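Local structure of possible substrate binding protein of ABC transporter system (Rhodopseudomonas palustris, 3N0X) at residues 30-35 and 47-52; 194-199 and 203-208. The protein probably serves as the substrate-binding component of an ABC importer, capturing branched-chain amino acids or related small molecules for transport. All coordinates share one frame; numbering follows the deposited sequence.

Contact 1: residues 30-35 and 47-52; sequences MGLEYA and IVVITK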
loop_
_atom_site.group_PDB
_atom_site.type_symbol
_atom_site.label_atom_id
_atom_site.label_comp_id
_atom_site.label_asym_id
_atom_site.label_seq_id
_atom_site.Cartn_x
_atom_site.Cartn_y
_atom_site.Cartn_z
HETATM N N MSE A 30 -1.854 13.197 13.051
HETATM C CA MSE A 30 -1.788 14.381 12.175
HETATM C C MSE A 30 -3.033 14.509 11.299
HETATM O O MSE A 30 -3.511 15.624 11.049
HETATM C CB MSE A 30 -0.513 14.351 11.321
HETATM C CG MSE A 30 0.694 14.643 12.158
HETATM SE SE MSE A 30 2.334 14.758 11.142
HETATM C CE MSE A 30 1.986 16.439 10.289
ATOM N N GLY A 31 -3.568 13.382 10.822
ATOM C CA GLY A 31 -4.791 13.422 10.068
ATOM C C GLY A 31 -6.015 13.884 10.853
ATOM O O GLY A 31 -6.853 14.634 10.337
ATOM N N LEU A 32 -6.107 13.438 12.114
ATOM C CA LEU A 32 -7.209 13.859 12.970
ATOM C C LEU A 32 -7.062 15.359 13.313
ATOM O O LEU A 32 -8.050 16.105 13.382
ATOM C CB LEU A 32 -7.255 13.006 14.242
ATOM C CG LEU A 32 -7.601 11.516 14.058
ATOM C CD1 LEU A 32 -7.416 10.736 15.371
ATOM C CD2 LEU A 32 -9.080 11.347 13.549
ATOM N N GLU A 33 -5.825 15.774 13.547
ATOM C CA GLU A 33 -5.512 17.189 13.750
ATOM C C GLU A 33 -5.978 18.019 12.523
ATOM O O GLU A 33 -6.684 19.041 12.635
ATOM C CB GLU A 33 -4.009 17.346 13.997
ATOM C CG GLU A 33 -3.552 18.818 13.942
ATOM C CD GLU A 33 -2.044 18.980 14.022
ATOM O OE1 GLU A 33 -1.336 17.948 14.142
ATOM O OE2 GLU A 33 -1.565 20.146 13.951
ATOM N N TYR A 34 -5.585 17.571 11.327
ATOM C CA TYR A 34 -5.965 18.289 10.097
ATOM C C TYR A 34 -7.489 18.363 9.974
ATOM O O TYR A 34 -8.057 19.445 9.700
ATOM C CB TYR A 34 -5.357 17.607 8.867
ATOM C CG TYR A 34 -5.705 18.295 7.570
ATOM C CD1 TYR A 34 -6.831 17.931 6.843
ATOM C CD2 TYR A 34 -4.874 19.280 7.067
ATOM C CE1 TYR A 34 -7.152 18.610 5.644
ATOM C CE2 TYR A 34 -5.150 19.916 5.899
ATOM C CZ TYR A 34 -6.286 19.612 5.202
ATOM O OH TYR A 34 -6.495 20.312 4.030
ATOM N N ALA A 35 -8.157 17.219 10.148
ATOM C CA ALA A 35 -9.613 17.097 9.891
ATOM C C ALA A 35 -10.410 17.962 10.816
ATOM O O ALA A 35 -11.497 18.397 10.443
ATOM C CB ALA A 35 -10.053 15.654 10.041
ATOM N N ILE A 47 -12.509 13.572 20.286
ATOM C CA ILE A 47 -11.907 12.359 19.678
ATOM C C ILE A 47 -10.804 11.864 20.592
ATOM O O ILE A 47 -9.918 12.618 20.936
ATOM C CB ILE A 47 -11.329 12.628 18.285
ATOM C CG1 ILE A 47 -12.409 13.252 17.400
ATOM C CG2 ILE A 47 -10.737 11.322 17.691
ATOM C CD1 ILE A 47 -12.011 13.608 15.980
ATOM N N VAL A 48 -10.884 10.586 20.975
ATOM C CA VAL A 48 -9.880 9.942 21.827
ATOM C C VAL A 48 -9.354 8.710 21.094
ATOM O O VAL A 48 -10.124 7.885 20.626
ATOM C CB VAL A 48 -10.489 9.523 23.206
ATOM C CG1 VAL A 48 -9.470 8.741 24.067
ATOM C CG2 VAL A 48 -11.020 10.778 23.936
ATOM N N VAL A 49 -8.041 8.626 20.983
ATOM C CA VAL A 49 -7.399 7.490 20.368
ATOM C C VAL A 49 -6.779 6.598 21.428
ATOM O O VAL A 49 -6.021 7.080 22.267
ATOM C CB VAL A 49 -6.331 7.927 19.390
ATOM C CG1 VAL A 49 -5.590 6.727 18.833
ATOM C CG2 VAL A 49 -6.994 8.724 18.249
ATOM N N ILE A 50 -7.154 5.316 21.383
ATOM C CA ILE A 50 -6.647 4.252 22.248
ATOM C C ILE A 50 -5.725 3.400 21.390
ATOM O O ILE A 50 -6.215 2.852 20.408
ATOM C CB ILE A 50 -7.828 3.341 22.695
ATOM C CG1 ILE A 50 -8.875 4.151 23.468
ATOM C CG2 ILE A 50 -7.339 2.158 23.540
ATOM C CD1 ILE A 50 -8.242 5.052 24.482
ATOM N N THR A 51 -4.453 3.261 21.745
ATOM C CA THR A 51 -3.527 2.411 20.991
ATOM C C THR A 51 -3.300 1.054 21.686
ATOM O O THR A 51 -3.261 0.969 22.919
ATOM C CB THR A 51 -2.175 3.100 20.738
ATOM O OG1 THR A 51 -1.506 3.324 21.986
ATOM C CG2 THR A 51 -2.361 4.439 20.021
ATOM N N LYS A 52 -3.178 0.003 20.874
ATOM C CA LYS A 52 -3.020 -1.362 21.358
ATOM C C LYS A 52 -1.883 -1.977 20.540
ATOM O O LYS A 52 -2.019 -2.219 19.337
ATOM C CB LYS A 52 -4.286 -2.202 21.118
ATOM C CG LYS A 52 -5.570 -1.729 21.799
ATOM C CD LYS A 52 -5.626 -2.317 23.203
ATOM C CE LYS A 52 -6.892 -1.910 23.898
ATOM N NZ LYS A 52 -6.669 -1.839 25.361
#
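Leu32 reaches from helix 18-35 to Ile47 and Val49 on strand 45-53, and the rest of 30-35 shows how neighbouring helix positions can serve different parts of a fold. Met30, present as selenomethionine, faces helix 264-277 instead, as do Glu33, in a salt bridge with Arg276, and Tyr34, whose ring meets that of Trp268. Leu32 itself points toward the strand. With chi1 at -66° its CG stands opposite its own carbonyl carbon, and the CD1 branch does the touching. Leu32 CD1 meets Val49 CG2 at 3.5 Å. The second methyl, Ile47 CG2, lies 4.1 Å from Leu32 CD1. The two partners are spaced two apart, so both present a methyl on the same side of the strand, and the leucine crosses each of them at a slant. Leu32, which is buried, and Ala35, which also points toward the strand, both pack on Val296 of helix 283-302. The setting is a beta-alpha-beta unit: strands 5-11 and 45-53 run parallel as neighbours, and helix 18-35, then the short strand 41-42, lie between them in sequence. Backbones come no nearer than 8.3 Å, Leu32 CA to Ile47 CA, so side chains fill the interval. No hydrogen bond joins the two segments; methyl against methyl is all that holds them directly, an attraction without directional demands that rests on the exclusion of water.

Contact 2: residues 194-199 and 203-208; sequences DALKDK and KIIWVI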
loop_
_atom_site.group_PDB
_atom_site.type_symbol
_atom_site.label_atom_id
_atom_site.label_comp_id
_atom_site.label_asym_id
_atom_site.label_seq_id
_atom_site.Cartn_x
_atom_site.Cartn_y
_atom_site.Cartn_z
ATOM N N ASP A 194 17.934 -14.020 -22.169
ATOM C CA ASP A 194 17.754 -14.780 -23.420
ATOM C C ASP A 194 16.324 -14.700 -23.963
ATOM O O ASP A 194 16.119 -14.656 -25.191
ATOM C CB ASP A 194 18.197 -16.232 -23.273
ATOM C CG ASP A 194 19.709 -16.362 -23.123
ATOM O OD1 ASP A 194 20.469 -15.372 -23.351
ATOM O OD2 ASP A 194 20.146 -17.466 -22.744
ATOM N N ALA A 195 15.343 -14.614 -23.064
ATOM C CA ALA A 195 13.946 -14.449 -23.441
ATOM C C ALA A 195 13.590 -13.089 -24.071
ATOM O O ALA A 195 12.532 -12.949 -24.690
ATOM C CB ALA A 195 13.030 -14.682 -22.219
ATOM N N LEU A 196 14.424 -12.077 -23.843
ATOM C CA LEU A 196 14.162 -10.751 -24.329
ATOM C C LEU A 196 15.136 -10.200 -25.382
ATOM O O LEU A 196 14.766 -9.285 -26.114
ATOM C CB LEU A 196 14.148 -9.797 -23.150
ATOM C CG LEU A 196 13.026 -9.931 -22.149
ATOM C CD1 LEU A 196 13.348 -8.944 -20.957
ATOM C CD2 LEU A 196 11.626 -9.661 -22.739
ATOM N N LYS A 197 16.376 -10.679 -25.388
ATOM C CA LYS A 197 17.434 -10.008 -26.122
ATOM C C LYS A 197 17.217 -9.839 -27.623
ATOM O O LYS A 197 17.802 -8.933 -28.214
ATOM C CB LYS A 197 18.786 -10.667 -25.882
ATOM C CG LYS A 197 18.901 -12.088 -26.432
ATOM C CD LYS A 197 20.231 -12.640 -26.055
ATOM C CE LYS A 197 20.347 -14.090 -26.451
ATOM N NZ LYS A 197 21.693 -14.613 -25.961
ATOM N N ASP A 198 16.419 -10.710 -28.230
ATOM C CA ASP A 198 16.200 -10.630 -29.672
ATOM C C ASP A 198 14.894 -9.935 -30.047
ATOM O O ASP A 198 14.591 -9.831 -31.233
ATOM C CB ASP A 198 16.265 -12.019 -30.299
ATOM C CG ASP A 198 17.662 -12.611 -30.266
ATOM O OD1 ASP A 198 18.669 -11.853 -30.345
ATOM O OD2 ASP A 198 17.770 -13.861 -30.172
ATOM N N LYS A 199 14.171 -9.396 -29.068
ATOM C CA LYS A 199 12.889 -8.765 -29.339
ATOM C C LYS A 199 13.118 -7.361 -29.881
ATOM O O LYS A 199 14.085 -6.666 -29.487
ATOM C CB LYS A 199 12.071 -8.636 -28.043
ATOM C CG LYS A 199 11.744 -9.932 -27.310
ATOM C CD LYS A 199 10.775 -10.830 -28.016
ATOM C CE LYS A 199 10.604 -12.141 -27.216
ATOM N NZ LYS A 199 9.851 -13.187 -27.957
ATOM N N LYS A 203 12.429 -3.548 -24.021
ATOM C CA LYS A 203 12.411 -4.807 -23.270
ATOM C C LYS A 203 12.638 -4.508 -21.803
ATOM O O LYS A 203 13.575 -3.781 -21.462
ATOM C CB LYS A 203 13.485 -5.727 -23.793
ATOM C CG LYS A 203 13.269 -6.184 -25.245
ATOM C CD LYS A 203 14.169 -5.495 -26.188
ATOM C CE LYS A 203 15.571 -6.009 -26.094
ATOM N NZ LYS A 203 16.537 -5.174 -26.907
ATOM N N ILE A 204 11.788 -5.068 -20.952
ATOM C CA ILE A 204 11.791 -4.787 -19.516
ATOM C C ILE A 204 11.655 -6.084 -18.722
ATOM O O ILE A 204 10.810 -6.922 -19.064
ATOM C CB ILE A 204 10.633 -3.866 -19.112
ATOM C CG1 ILE A 204 10.599 -2.577 -19.967
ATOM C CG2 ILE A 204 10.730 -3.497 -17.596
ATOM C CD1 ILE A 204 9.357 -1.670 -19.695
ATOM N N ILE A 205 12.485 -6.254 -17.705
ATOM C CA ILE A 205 12.308 -7.309 -16.694
ATOM C C ILE A 205 11.623 -6.598 -15.540
ATOM O O ILE A 205 12.207 -5.662 -14.958
ATOM C CB ILE A 205 13.646 -7.944 -16.222
ATOM C CG1 ILE A 205 14.322 -8.670 -17.402
ATOM C CG2 ILE A 205 13.396 -8.851 -15.021
ATOM C CD1 ILE A 205 15.764 -9.050 -17.120
ATOM N N TRP A 206 10.424 -7.049 -15.171
ATOM C CA TRP A 206 9.699 -6.507 -14.018
ATOM C C TRP A 206 9.833 -7.505 -12.871
ATOM O O TRP A 206 9.534 -8.693 -13.026
ATOM C CB TRP A 206 8.222 -6.204 -14.343
ATOM C CG TRP A 206 7.531 -5.574 -13.201
ATOM C CD1 TRP A 206 7.647 -4.279 -12.825
ATOM C CD2 TRP A 206 6.619 -6.177 -12.271
ATOM N NE1 TRP A 206 6.876 -4.023 -11.711
ATOM C CE2 TRP A 206 6.221 -5.162 -11.348
ATOM C CE3 TRP A 206 6.087 -7.459 -12.122
ATOM C CZ2 TRP A 206 5.326 -5.405 -10.301
ATOM C CZ3 TRP A 206 5.186 -7.692 -11.063
ATOM C CH2 TRP A 206 4.817 -6.662 -10.180
ATOM N N VAL A 207 10.295 -7.011 -11.726
ATOM C CA VAL A 207 10.535 -7.838 -10.561
ATOM C C VAL A 207 9.493 -7.545 -9.475
ATOM O O VAL A 207 9.139 -6.368 -9.200
ATOM C CB VAL A 207 11.932 -7.576 -10.023
ATOM C CG1 VAL A 207 12.246 -8.491 -8.805
ATOM C CG2 VAL A 207 12.995 -7.819 -11.119
ATOM N N ILE A 208 9.014 -8.613 -8.843
ATOM C CA ILE A 208 8.213 -8.497 -7.645
ATOM C C ILE A 208 8.963 -9.352 -6.610
ATOM O O ILE A 208 9.274 -10.521 -6.863
ATOM C CB ILE A 208 6.723 -8.907 -7.811
ATOM C CG1 ILE A 208 6.007 -8.855 -6.454
ATOM C CG2 ILE A 208 6.602 -10.289 -8.443
ATOM C CD1 ILE A 208 4.497 -9.076 -6.525
HETATM O O HOH W 1 16.540 -6.719 -29.404
HETATM O O HOH W 2 14.972 -3.983 -29.440
#
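Lys203 lays the aliphatic part of its side chain along the turn from Leu196 to Lys199, overlapping both of these residues. Lys203 CB is 4.2 Å from Leu196 CB, and Lys203 CG passes next to the CB of Lys199. Further out the chain runs against carbonyl oxygens: Lys203 CD comes within 3.5 Å of Lys199 O, and Lys203 CE within 3.4 Å of Leu196 O. Two bends, chi2 at 105° and chi3 at 74°, fold the side chain round this type I turn, whose closing bond runs from Lys199 N to Leu196 O. The ammonium group, thus placed, donates to Tyr227 O and to two waters. One water, 2.9 Å from Lys203 NZ, lies within hydrogen-bonding reach of Lys197 O, and the other, 2.8 Å from Lys199 O, of that carbonyl; each can bridge the turn to the ammonium, though how their protons are shared is not settled. Cut back to an alanine, this position would have no ammonium for Tyr227 O, and the water-linked turn carbonyls are likely to be left freer to shift. This is the return half of a beta-alpha-beta crossover in a Rossmann-like lobe: strand 171-178 leads into helix 186-196, and the chain re-enters the parallel sheet as strand 202-207, with strand 142-149 lying between the two. Leu196 packs onto that sheet. Leu196 CD1 lies 3.7 Å from Ile205 CG1 and sits close to Ile204 O, while Ala145, Ala173 and Ile229 extend the apolar surroundings across the neighbouring strands. Lys197 points away from the strand and reaches back to Asp194; Lys197 NZ meets Asp194 OD1 at 3.0 Å in a salt bridge, approaching from 53° above the carboxylate plane, and Gln190 donates to the same oxygen.

How the contacts relate
Contacts 1 and 2 lie on opposite sides of the chain's centre, about 46 Å apart between centres and about 28 Å between nearest atoms, so neither touches the other. Contact 1 belongs to the mixed sheet containing strands 5-11 and 45-53, contact 2 to the parallel sheet containing strands 142-149 and 202-207. Both attach a helix to a strand of its own sheet, consistent with the two-lobed architecture of periplasmic binding proteins, in which substrate is held in the cleft between lobes. Along the chain they follow in series. Contact 1 is buried and contact 2 only partly so.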